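Local coordinates for haloacid dehalogenase domain protein hydrolase (Planctomyces limnophilus, PDB 4OVY), which probably acts as a hydrolase, perhaps a phosphatase, of the haloacid dehalogenase superfamily, and binds calcium, at residues Leu17-Ser22 with Ser28-Pro33; Leu57-Asp62 with Ile165-Pro170; Ala105-Ala108 with Glu114-Asn117; Tyr244-Pro249 with Lys287-Ile292. One frame throughout, in Å; residues are numbered along the deposited sequence.

Contacts 2 and 3 are buried and aromatic and adjoin, their centres about 10 Å apart: contact 2 sets helix 55-67 against helix 165-168, which follows a strand of the central sheet, and contact 3 sets the end of helix 95-106 against helix 112-125. Contacts 1 and 4 lie on the other side of the chain's centre and work mainly through hydroxyl groups, each with a bridging water. Contact 1 ties a surface loop to the helix it follows; contact 4, partly buried, joins the end of helix 239-246 to the lead-in of strand 290-293. The buried pairs are ring against ring; nearer the surface, hydroxyls meet an arginine in contact 1 and an indole N-H in contact 4.

Contact 1 of 4, residues Leu17-Ser22 with Ser28-Pro33; sequences LEYVKS and SPRFVP
Ser22, near the C-terminal end of helix 11-24, meets Ser28 and Arg30 of the loop that follows, where a type I beta turn from Ser28 to Phe31 coincides with an ST turn. Ser28 OG is held three ways: it donates to Ser22 O at 2.7 Å, takes Arg30 N at 3.2 Å in the ST turn, and accepts from a water at 3.0 Å. With chi1 at 171° the hydroxyl swings away from its own backbone N and can reach both the helix carbonyl and the turn amide. Serine suits this place because one small group can donate to the helix while accepting from its own turn.

The same water lies 3.1 Å from Ser22 OG and so bridges the two hydroxyls. In one of the two conformers modelled for Arg30, the aliphatic chain wraps round Ser22 OG with CB, CG and CD. The guanidinium of that conformer stands nearly perpendicular to the Tyr19 ring, with one face towards Tyr19 CD1.

Further out, a backbone hydrogen bond between Val32 and Val23 continues the attachment of loop to helix, while Val20 and Leu17 pack on helix 141-152 away from this loop. Again in that one Arg30 conformer, NE meets Ser22 OG at 2.7 Å, in the guanidinium plane and with an N-H...O angle of 163°.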
loop_
_atom_site.group_PDB
_atom_site.type_symbol
_atom_site.label_atom_id
_atom_site.label_comp_id
_atom_site.label_asym_id
_atom_site.label_seq_id
_atom_site.Cartn_x
_atom_site.Cartn_y
_atom_site.Cartn_z
ATOM N N LEU A 17 1.306 26.427 9.016
ATOM C CA LEU A 17 1.504 27.369 7.910
ATOM C C LEU A 17 2.988 27.571 7.608
ATOM O O LEU A 17 3.388 27.556 6.447
ATOM C CB LEU A 17 0.820 28.709 8.206
ATOM C CG LEU A 17 -0.710 28.677 8.305
ATOM C CD1 LEU A 17 -1.224 30.007 8.832
ATOM C CD2 LEU A 17 -1.365 28.337 6.971
ATOM N N GLU A 18 3.793 27.740 8.659
ATOM C CA GLU A 18 5.241 27.947 8.531
ATOM C C GLU A 18 5.923 26.740 7.882
ATOM O O GLU A 18 6.737 26.882 6.960
ATOM C CB GLU A 18 5.854 28.210 9.916
ATOM C CG GLU A 18 7.336 28.573 9.928
ATOM C CD GLU A 18 7.757 29.280 11.219
ATOM O OE1 GLU A 18 7.362 28.803 12.311
ATOM O OE2 GLU A 18 8.478 30.315 11.147
ATOM N N TYR A 19 5.585 25.556 8.370
ATOM C CA TYR A 19 6.199 24.330 7.881
ATOM C C TYR A 19 5.834 24.057 6.423
ATOM O O TYR A 19 6.706 23.766 5.600
ATOM C CB TYR A 19 5.788 23.153 8.761
ATOM C CG TYR A 19 6.491 21.871 8.406
ATOM C CD1 TYR A 19 7.822 21.676 8.755
ATOM C CD2 TYR A 19 5.829 20.851 7.731
ATOM C CE1 TYR A 19 8.480 20.499 8.443
ATOM C CE2 TYR A 19 6.480 19.660 7.412
ATOM C CZ TYR A 19 7.805 19.494 7.766
ATOM O OH TYR A 19 8.465 18.329 7.455
ATOM N N VAL A 20 4.549 24.160 6.098
ATOM C CA VAL A 20 4.115 23.916 4.727
ATOM C C VAL A 20 4.779 24.917 3.774
ATOM O O VAL A 20 5.258 24.539 2.710
ATOM C CB VAL A 20 2.582 23.931 4.598
ATOM C CG1 VAL A 20 2.159 23.895 3.131
ATOM C CG2 VAL A 20 1.994 22.738 5.352
ATOM N N LYS A 21 4.831 26.184 4.164
ATOM C CA LYS A 21 5.517 27.185 3.351
ATOM C C LYS A 21 6.982 26.825 3.144
ATOM O O LYS A 21 7.506 26.899 2.031
ATOM C CB LYS A 21 5.430 28.559 4.001
ATOM C CG LYS A 21 5.895 29.685 3.085
ATOM C CD LYS A 21 5.491 31.042 3.630
ATOM C CE LYS A 21 3.979 31.251 3.635
ATOM N NZ LYS A 21 3.376 31.124 2.280
ATOM N N SER A 22 7.636 26.421 4.229
ATOM C CA SER A 22 9.063 26.143 4.209
ATOM C C SER A 22 9.410 24.948 3.321
ATOM O O SER A 22 10.401 24.984 2.590
ATOM C CB SER A 22 9.557 25.893 5.628
ATOM O OG SER A 22 10.949 25.667 5.632
ATOM N N SER A 28 13.961 27.181 -0.739
ATOM C CA SER A 28 13.991 27.067 0.720
ATOM C C SER A 28 14.982 25.994 1.123
ATOM O O SER A 28 15.071 24.964 0.456
ATOM C CB SER A 28 12.620 26.661 1.263
ATOM O OG SER A 28 12.695 26.341 2.646
ATOM N N PRO A 29 15.697 26.199 2.243
ATOM C CA PRO A 29 16.611 25.150 2.696
ATOM C C PRO A 29 15.922 23.846 3.101
ATOM O O PRO A 29 16.569 22.799 3.094
ATOM C CB PRO A 29 17.312 25.781 3.908
ATOM C CG PRO A 29 16.402 26.865 4.368
ATOM C CD PRO A 29 15.725 27.377 3.129
ATOM N N ARG A 30 14.636 23.923 3.459
ATOM C CA ARG A 30 13.846 22.747 3.852
ATOM C C ARG A 30 12.956 22.205 2.735
ATOM O O ARG A 30 12.093 21.361 2.994
ATOM C CB ARG A 30 12.949 23.076 5.053
ATOM C CG ARG A 30 13.669 23.685 6.244
ATOM C CD ARG A 30 12.939 23.394 7.555
ATOM N NE ARG A 30 11.779 24.255 7.782
ATOM C CZ ARG A 30 11.016 24.200 8.872
ATOM N NH1 ARG A 30 9.981 25.018 9.008
ATOM N NH2 ARG A 30 11.287 23.327 9.833
ATOM N N PHE A 31 13.159 22.671 1.503
ATOM C CA PHE A 31 12.330 22.260 0.379
ATOM C C PHE A 31 12.302 20.733 0.250
ATOM O O PHE A 31 13.339 20.086 0.244
ATOM C CB PHE A 31 12.830 22.877 -0.930
ATOM C CG PHE A 31 12.028 22.473 -2.132
ATOM C CD1 PHE A 31 10.840 23.117 -2.432
ATOM C CD2 PHE A 31 12.461 21.452 -2.959
ATOM C CE1 PHE A 31 10.099 22.752 -3.542
ATOM C CE2 PHE A 31 11.723 21.079 -4.068
ATOM C CZ PHE A 31 10.541 21.728 -4.360
ATOM N N VAL A 32 11.097 20.183 0.188
ATOM C CA VAL A 32 10.896 18.764 -0.040
ATOM C C VAL A 32 10.293 18.601 -1.429
ATOM O O VAL A 32 9.249 19.190 -1.719
ATOM C CB VAL A 32 9.942 18.181 1.017
ATOM C CG1 VAL A 32 9.603 16.730 0.717
ATOM C CG2 VAL A 32 10.561 18.307 2.393
ATOM N N PRO A 33 10.942 17.800 -2.295
ATOM C CA PRO A 33 10.364 17.502 -3.604
ATOM C C PRO A 33 8.935 16.989 -3.472
ATOM O O PRO A 33 8.624 16.299 -2.506
ATOM C CB PRO A 33 11.284 16.403 -4.155
ATOM C CG PRO A 33 12.580 16.617 -3.459
ATOM C CD PRO A 33 12.221 17.102 -2.084
HETATM O O HOH W 1 12.057 28.393 4.770
#

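Contact 2 of 4, residues Leu57-Asp62 with Ile165-Pro170; sequences LAFALD and IEFMRP
Phe59 and Phe167 both carry CG anti to the backbone N, chi1 165° and -176°, and these extended torsions send the two rings into the gap between their helices, whose nearest CA atoms, those of Phe59 and Phe167, are 9.2 Å apart. The side chains slide past each other in opposite directions. Phe167 presents one corner: CE1 lies 3.6 Å from Phe59 CB, with CG of Phe59 equally close, while Phe167 CD1 sits over one face of the Phe59 ring towards its rim. The planes are inclined at 49° and the centroids are 5.3 Å apart, an oblique pair held by dispersion and shape. Phenylalanine fits here because a long flat apolar group is needed to span the distance.

Phe59 also takes part in an edge-to-face pair with Trp122 and touches Ile118, so helix 112-125 lines the same pocket. An alanine here is likely to leave a gap beside Phe167 and set that ring free to turn.

One residue back, Glu166 OE2 binds Arg169 NH1 at 2.8 Å, and Arg221 of the second subunit joins the same carboxylate oxygen. Phe167 itself comes to about 6 Å from the side chain of the calcium ligand Asp44. The arrangement is consistent with the junction between a helical cap and the Rossmann-like core in haloacid dehalogenase-family hydrolases.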
loop_
_atom_site.group_PDB
_atom_site.type_symbol
_atom_site.label_atom_id
_atom_site.label_comp_id
_atom_site.label_asym_id
_atom_site.label_seq_id
_atom_site.Cartn_x
_atom_site.Cartn_y
_atom_site.Cartn_z
ATOM N N LEU A 57 -16.198 -0.095 16.721
ATOM C CA LEU A 57 -16.713 -0.893 17.844
ATOM C C LEU A 57 -18.242 -0.816 17.898
ATOM O O LEU A 57 -18.909 -1.839 18.121
ATOM C CB LEU A 57 -16.063 -0.480 19.170
ATOM C CG LEU A 57 -16.396 -1.352 20.389
ATOM C CD1 LEU A 57 -16.115 -2.827 20.126
ATOM C CD2 LEU A 57 -15.627 -0.860 21.607
ATOM N N ALA A 58 -18.800 0.377 17.661
ATOM C CA ALA A 58 -20.256 0.534 17.543
ATOM C C ALA A 58 -20.812 -0.376 16.436
ATOM O O ALA A 58 -21.827 -1.042 16.622
ATOM C CB ALA A 58 -20.631 1.990 17.278
ATOM N N PHE A 59 -20.139 -0.390 15.287
ATOM C CA PHE A 59 -20.502 -1.268 14.166
ATOM C C PHE A 59 -20.464 -2.736 14.594
ATOM O O PHE A 59 -21.430 -3.472 14.388
ATOM C CB PHE A 59 -19.558 -0.996 12.981
ATOM C CG PHE A 59 -19.571 -2.046 11.906
ATOM C CD1 PHE A 59 -20.571 -2.064 10.940
ATOM C CD2 PHE A 59 -18.544 -2.978 11.816
ATOM C CE1 PHE A 59 -20.567 -3.009 9.926
ATOM C CE2 PHE A 59 -18.537 -3.930 10.810
ATOM C CZ PHE A 59 -19.548 -3.951 9.863
ATOM N N ALA A 60 -19.359 -3.144 15.214
ATOM C CA ALA A 60 -19.192 -4.532 15.664
ATOM C C ALA A 60 -20.291 -4.938 16.650
ATOM O O ALA A 60 -20.809 -6.055 16.585
ATOM C CB ALA A 60 -17.815 -4.726 16.283
ATOM N N LEU A 61 -20.651 -4.025 17.548
ATOM C CA LEU A 61 -21.755 -4.238 18.486
ATOM C C LEU A 61 -23.075 -4.539 17.774
ATOM O O LEU A 61 -23.785 -5.492 18.133
ATOM C CB LEU A 61 -21.921 -3.023 19.419
ATOM C CG LEU A 61 -21.188 -3.093 20.766
ATOM C CD1 LEU A 61 -19.720 -3.485 20.634
ATOM C CD2 LEU A 61 -21.327 -1.781 21.531
ATOM N N ASP A 62 -23.409 -3.733 16.771
ATOM C CA ASP A 62 -24.652 -3.946 16.017
ATOM C C ASP A 62 -24.611 -5.263 15.251
ATOM O O ASP A 62 -25.608 -6.003 15.205
ATOM C CB ASP A 62 -24.932 -2.781 15.063
ATOM C CG ASP A 62 -25.436 -1.540 15.783
ATOM O OD1 ASP A 62 -25.773 -1.633 16.986
ATOM O OD2 ASP A 62 -25.504 -0.465 15.139
ATOM N N ILE A 165 -8.960 -1.445 7.887
ATOM C CA ILE A 165 -8.781 -0.790 6.606
ATOM C C ILE A 165 -10.086 -0.825 5.788
ATOM O O ILE A 165 -10.477 0.177 5.189
ATOM C CB ILE A 165 -7.562 -1.407 5.873
ATOM C CG1 ILE A 165 -7.077 -0.527 4.735
ATOM C CG2 ILE A 165 -7.854 -2.814 5.369
ATOM C CD1 ILE A 165 -5.837 -1.081 4.064
ATOM N N GLU A 166 -10.790 -1.955 5.832
ATOM C CA GLU A 166 -12.012 -2.136 5.054
ATOM C C GLU A 166 -13.255 -1.534 5.703
ATOM O O GLU A 166 -14.301 -1.409 5.056
ATOM C CB GLU A 166 -12.224 -3.622 4.733
ATOM C CG GLU A 166 -11.106 -4.248 3.897
ATOM C CD GLU A 166 -10.723 -3.441 2.653
ATOM O OE1 GLU A 166 -11.595 -2.775 2.044
ATOM O OE2 GLU A 166 -9.536 -3.477 2.265
ATOM N N PHE A 167 -13.149 -1.155 6.973
ATOM C CA PHE A 167 -14.188 -0.340 7.599
ATOM C C PHE A 167 -14.140 1.108 7.095
ATOM O O PHE A 167 -15.177 1.759 7.001
ATOM C CB PHE A 167 -14.065 -0.353 9.120
ATOM C CG PHE A 167 -15.159 0.394 9.804
ATOM C CD1 PHE A 167 -16.446 -0.138 9.853
ATOM C CD2 PHE A 167 -14.924 1.646 10.365
ATOM C CE1 PHE A 167 -17.471 0.556 10.466
ATOM C CE2 PHE A 167 -15.950 2.344 10.977
ATOM C CZ PHE A 167 -17.222 1.798 11.030
HETATM N N MSE A 168 -12.941 1.610 6.800
HETATM C CA MSE A 168 -12.768 3.028 6.416
HETATM C C MSE A 168 -12.854 3.252 4.927
HETATM O O MSE A 168 -13.350 4.291 4.470
HETATM C CB MSE A 168 -11.408 3.522 6.912
HETATM C CG MSE A 168 -11.347 3.521 8.439
HETATM SE SE MSE A 168 -9.573 4.123 9.056
HETATM C CE MSE A 168 -8.513 2.546 8.555
ATOM N N ARG A 169 -12.377 2.288 4.149
ATOM C CA ARG A 169 -12.266 2.456 2.692
ATOM C C ARG A 169 -13.554 2.764 1.928
ATOM O O ARG A 169 -13.499 3.473 0.928
ATOM C CB ARG A 169 -11.572 1.253 2.049
ATOM C CG ARG A 169 -10.059 1.346 2.097
ATOM C CD ARG A 169 -9.400 0.073 1.609
ATOM N NE ARG A 169 -7.991 0.289 1.291
ATOM C CZ ARG A 169 -7.106 -0.674 1.054
ATOM N NH1 ARG A 169 -7.445 -1.958 1.126
ATOM N NH2 ARG A 169 -5.870 -0.350 0.733
ATOM N N PRO A 170 -14.707 2.236 2.377
ATOM C CA PRO A 170 -15.930 2.511 1.627
ATOM C C PRO A 170 -16.342 3.991 1.549
ATOM O O PRO A 170 -17.015 4.374 0.594
ATOM C CB PRO A 170 -16.994 1.697 2.375
ATOM C CG PRO A 170 -16.232 0.610 3.053
ATOM C CD PRO A 170 -14.925 1.228 3.434
#

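Contact 3 of 4, residues Ala105-Ala108 with Glu114-Asn117; sequences ATHA and EFEN
His107, whose ring face receives the edge of Phe115, is fixed at its polar rim by the carbonyl oxygen of Thr103, which hydrogen-bonds both His107 ND1 and Thr106 OG1. Across the imidazole, His107 NE2 is hydrogen-bonded to Arg63 NE of helix 55-67. Since ND1 faces a carbonyl and NE2 a nitrogen donor, the ring is probably neutral with its proton on ND1. Both ring nitrogens thus have partners in a buried place, which should hold the imidazole against flipping; a histidine serves well because it can bond at both nitrogens and still offer a flat face.

Over one such face comes Phe115. Its CE1 stands 3.5 Å above the imidazole plane, displaced towards the rim and 3.6 Å from His107 CG, while Phe115 CD1 is 3.6 Å from His107 CD2. This is a T-shaped (edge-to-face) pair, with centroids 5.0 Å apart and planes at 82°. The slightly positive C-H edge of the phenyl points into the pi cloud of the imidazole.

The pair closes the turn between two consecutive helices, 95-106 and 112-125, in a region that probably belongs to the cap of the haloacid dehalogenase fold. CG of Phe115 lies opposite the backbone N about the CA-CB bond (chi1 -175°), which carries the ring out from the helix towards His107. Arg203 of strand 198-204 serves both partners, making a cation-pi contact with the Phe115 ring and donating from NE to His107 O. On another side of the phenyl, Phe115 CE2 packs 3.8 Å from Glu166 CB.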
loop_
_atom_site.group_PDB
_atom_site.type_symbol
_atom_site.label_atom_id
_atom_site.label_comp_id
_atom_site.label_asym_id
_atom_site.label_seq_id
_atom_site.Cartn_x
_atom_site.Cartn_y
_atom_site.Cartn_z
ATOM N N ALA A 105 -13.865 -12.501 13.276
ATOM C CA ALA A 105 -14.638 -13.683 13.659
ATOM C C ALA A 105 -16.089 -13.640 13.174
ATOM O O ALA A 105 -16.730 -14.681 13.076
ATOM C CB ALA A 105 -14.600 -13.877 15.170
ATOM N N THR A 106 -16.595 -12.444 12.876
ATOM C CA THR A 106 -18.003 -12.254 12.541
ATOM C C THR A 106 -18.258 -12.022 11.056
ATOM O O THR A 106 -19.413 -11.948 10.646
ATOM C CB THR A 106 -18.615 -11.087 13.348
ATOM O OG1 THR A 106 -17.798 -9.914 13.230
ATOM C CG2 THR A 106 -18.730 -11.473 14.820
ATOM N N HIS A 107 -17.198 -11.908 10.254
ATOM C CA HIS A 107 -17.344 -11.674 8.813
ATOM C C HIS A 107 -16.449 -12.538 7.927
ATOM O O HIS A 107 -16.194 -12.188 6.776
ATOM C CB HIS A 107 -17.091 -10.201 8.521
ATOM C CG HIS A 107 -18.068 -9.298 9.193
ATOM N ND1 HIS A 107 -17.931 -8.904 10.504
ATOM C CD2 HIS A 107 -19.223 -8.752 8.753
ATOM C CE1 HIS A 107 -18.950 -8.133 10.839
ATOM N NE2 HIS A 107 -19.746 -8.023 9.791
ATOM N N ALA A 108 -15.977 -13.666 8.447
ATOM C CA ALA A 108 -15.146 -14.579 7.669
ATOM C C ALA A 108 -16.006 -15.335 6.669
ATOM O O ALA A 108 -17.164 -15.618 6.943
ATOM C CB ALA A 108 -14.424 -15.560 8.584
ATOM N N GLU A 114 -18.961 -7.990 -0.362
ATOM C CA GLU A 114 -20.060 -8.243 0.567
ATOM C C GLU A 114 -19.846 -7.461 1.866
ATOM O O GLU A 114 -20.774 -6.814 2.378
ATOM C CB GLU A 114 -20.215 -9.755 0.810
ATOM C CG GLU A 114 -20.857 -10.447 -0.391
ATOM C CD GLU A 114 -20.755 -11.964 -0.418
ATOM O OE1 GLU A 114 -19.985 -12.582 0.350
ATOM O OE2 GLU A 114 -21.462 -12.550 -1.260
ATOM N N PHE A 115 -18.615 -7.484 2.373
ATOM C CA PHE A 115 -18.284 -6.751 3.587
ATOM C C PHE A 115 -18.450 -5.238 3.378
ATOM O O PHE A 115 -19.005 -4.555 4.231
ATOM C CB PHE A 115 -16.865 -7.073 4.051
ATOM C CG PHE A 115 -16.507 -6.432 5.355
ATOM C CD1 PHE A 115 -17.043 -6.908 6.542
ATOM C CD2 PHE A 115 -15.656 -5.337 5.398
ATOM C CE1 PHE A 115 -16.730 -6.309 7.758
ATOM C CE2 PHE A 115 -15.338 -4.737 6.602
ATOM C CZ PHE A 115 -15.877 -5.223 7.784
ATOM N N GLU A 116 -17.964 -4.729 2.245
ATOM C CA GLU A 116 -18.119 -3.312 1.902
ATOM C C GLU A 116 -19.586 -2.890 1.924
ATOM O O GLU A 116 -19.923 -1.855 2.500
ATOM C CB GLU A 116 -17.497 -3.004 0.530
ATOM C CG GLU A 116 -17.711 -1.561 0.077
ATOM C CD GLU A 116 -17.069 -1.224 -1.252
ATOM O OE1 GLU A 116 -17.310 -0.107 -1.747
ATOM O OE2 GLU A 116 -16.328 -2.050 -1.807
ATOM N N ASN A 117 -20.456 -3.692 1.307
ATOM C CA ASN A 117 -21.902 -3.405 1.311
ATOM C C ASN A 117 -22.491 -3.329 2.718
ATOM O O ASN A 117 -23.324 -2.476 3.009
ATOM C CB ASN A 117 -22.663 -4.447 0.485
ATOM C CG ASN A 117 -22.391 -4.333 -1.007
ATOM O OD1 ASN A 117 -21.924 -3.300 -1.497
ATOM N ND2 ASN A 117 -22.689 -5.403 -1.743
#

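Contact 4 of 4, residues Tyr244-Pro249 with Lys287-Ile292; sequences YVTSGP and KGWIVI
Trp289 reaches Thr246 by the pyrrole edge of its indole. CB carries CG beside the backbone N (chi1 -63°), and the indole from there brings CD1 to 3.8 Å from Thr246 CG2. The next atom, NE1, donates to Thr246 OG1 at 2.9 Å with an N-H...O angle of 158°, the oxygen lying close to the ring plane. Beyond it, CE2 is 4.0 Å from the same Thr246 OG1. Over one face of the indole rests Lys287 CB, 3.4 Å above the plane; the tryptophan packs on Ile256 and makes an edge-to-face pair with Tyr239.

Thr246 OG1 is also hydrogen-bonded to Leu242 O, one turn back. A water 2.8 Å from Thr246 OG1 bonds Ser247 OG and donates to Lys287 O, joining the two helix ends. Lys287 NZ forms a salt bridge with Glu243, and Gly288 has the positive phi of a Schellman motif. A phenylalanine in place of Trp289 would probably leave Thr246 OG1 without the indole N-H and weaken the tie between helix 239-246 and strand 290-293.

The chemistry implies a partly buried joint: a large apolar ring fills the space while its one N-H is spent on a hydroxyl that has further polar partners.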
loop_
_atom_site.group_PDB
_atom_site.type_symbol
_atom_site.label_atom_id
_atom_site.label_comp_id
_atom_site.label_asym_id
_atom_site.label_seq_id
_atom_site.Cartn_x
_atom_site.Cartn_y
_atom_site.Cartn_z
ATOM N N TYR A 244 8.787 8.430 14.579
ATOM C CA TYR A 244 9.375 8.014 13.314
ATOM C C TYR A 244 9.520 9.205 12.370
ATOM O O TYR A 244 10.522 9.334 11.665
ATOM C CB TYR A 244 8.495 6.912 12.698
ATOM C CG TYR A 244 8.929 6.393 11.345
ATOM C CD1 TYR A 244 10.225 5.938 11.125
ATOM C CD2 TYR A 244 8.023 6.322 10.290
ATOM C CE1 TYR A 244 10.615 5.456 9.883
ATOM C CE2 TYR A 244 8.402 5.840 9.049
ATOM C CZ TYR A 244 9.693 5.402 8.848
ATOM O OH TYR A 244 10.060 4.918 7.613
ATOM N N VAL A 245 8.524 10.081 12.387
ATOM C CA VAL A 245 8.497 11.271 11.531
ATOM C C VAL A 245 9.379 12.423 12.044
ATOM O O VAL A 245 10.038 13.101 11.244
ATOM C CB VAL A 245 7.038 11.755 11.346
ATOM C CG1 VAL A 245 6.978 13.142 10.717
ATOM C CG2 VAL A 245 6.269 10.745 10.501
ATOM N N THR A 246 9.409 12.637 13.358
ATOM C CA THR A 246 10.033 13.846 13.918
ATOM C C THR A 246 11.431 13.677 14.514
ATOM O O THR A 246 12.172 14.649 14.585
ATOM C CB THR A 246 9.165 14.468 15.031
ATOM O OG1 THR A 246 9.111 13.578 16.153
ATOM C CG2 THR A 246 7.753 14.769 14.534
ATOM N N SER A 247 11.774 12.473 14.966
ATOM C CA SER A 247 12.970 12.272 15.804
ATOM C C SER A 247 14.215 11.907 15.012
ATOM O O SER A 247 14.154 11.709 13.799
ATOM C CB SER A 247 12.698 11.205 16.872
ATOM O OG SER A 247 11.701 11.656 17.776
ATOM N N GLY A 248 15.352 11.844 15.704
ATOM C CA GLY A 248 16.633 11.497 15.077
ATOM C C GLY A 248 16.978 12.499 13.990
ATOM O O GLY A 248 16.724 13.696 14.154
ATOM N N PRO A 249 17.537 12.023 12.863
ATOM C CA PRO A 249 17.925 12.931 11.775
ATOM C C PRO A 249 16.768 13.455 10.908
ATOM O O PRO A 249 16.960 14.407 10.150
ATOM C CB PRO A 249 18.873 12.073 10.929
ATOM C CG PRO A 249 18.415 10.675 11.154
ATOM C CD PRO A 249 17.842 10.615 12.543
ATOM N N LYS A 287 9.779 16.422 22.484
ATOM C CA LYS A 287 9.805 15.922 21.099
ATOM C C LYS A 287 9.597 17.023 20.049
ATOM O O LYS A 287 9.874 16.814 18.866
ATOM C CB LYS A 287 8.728 14.845 20.905
ATOM C CG LYS A 287 8.940 13.578 21.723
ATOM C CD LYS A 287 10.137 12.784 21.231
ATOM C CE LYS A 287 10.065 11.332 21.684
ATOM N NZ LYS A 287 11.192 10.545 21.130
ATOM N N GLY A 288 9.107 18.185 20.469
ATOM C CA GLY A 288 8.733 19.247 19.533
ATOM C C GLY A 288 7.374 19.012 18.887
ATOM O O GLY A 288 7.035 19.634 17.875
ATOM N N TRP A 289 6.591 18.112 19.468
ATOM C CA TRP A 289 5.239 17.849 18.989
ATOM C C TRP A 289 4.304 18.991 19.382
ATOM O O TRP A 289 4.250 19.399 20.540
ATOM C CB TRP A 289 4.713 16.524 19.550
ATOM C CG TRP A 289 5.498 15.316 19.115
ATOM C CD1 TRP A 289 6.306 15.211 18.024
ATOM C CD2 TRP A 289 5.523 14.025 19.755
ATOM N NE1 TRP A 289 6.846 13.948 17.951
ATOM C CE2 TRP A 289 6.378 13.201 18.998
ATOM C CE3 TRP A 289 4.923 13.500 20.903
ATOM C CZ2 TRP A 289 6.631 11.870 19.336
ATOM C CZ3 TRP A 289 5.180 12.175 21.241
ATOM C CH2 TRP A 289 6.026 11.379 20.462
ATOM N N ILE A 290 3.558 19.496 18.412
ATOM C CA ILE A 290 2.696 20.650 18.637
ATOM C C ILE A 290 1.300 20.160 18.978
ATOM O O ILE A 290 0.691 19.400 18.222
ATOM C CB ILE A 290 2.637 21.566 17.401
ATOM C CG1 ILE A 290 4.054 21.947 16.932
ATOM C CG2 ILE A 290 1.800 22.806 17.699
ATOM C CD1 ILE A 290 4.883 22.697 17.950
ATOM N N VAL A 291 0.801 20.603 20.122
ATOM C CA VAL A 291 -0.488 20.165 20.622
ATOM C C VAL A 291 -1.584 21.130 20.174
ATOM O O VAL A 291 -1.489 22.336 20.388
ATOM C CB VAL A 291 -0.474 20.051 22.156
ATOM C CG1 VAL A 291 -1.835 19.600 22.676
ATOM C CG2 VAL A 291 0.624 19.080 22.590
ATOM N N ILE A 292 -2.618 20.574 19.553
ATOM C CA ILE A 292 -3.814 21.314 19.178
ATOM C C ILE A 292 -4.812 21.261 20.340
ATOM O O ILE A 292 -5.286 20.182 20.711
ATOM C CB ILE A 292 -4.457 20.698 17.922
ATOM C CG1 ILE A 292 -3.480 20.714 16.744
ATOM C CG2 ILE A 292 -5.749 21.415 17.558
ATOM C CD1 ILE A 292 -3.784 19.669 15.692
HETATM O O HOH W 2 11.068 14.543 17.871
#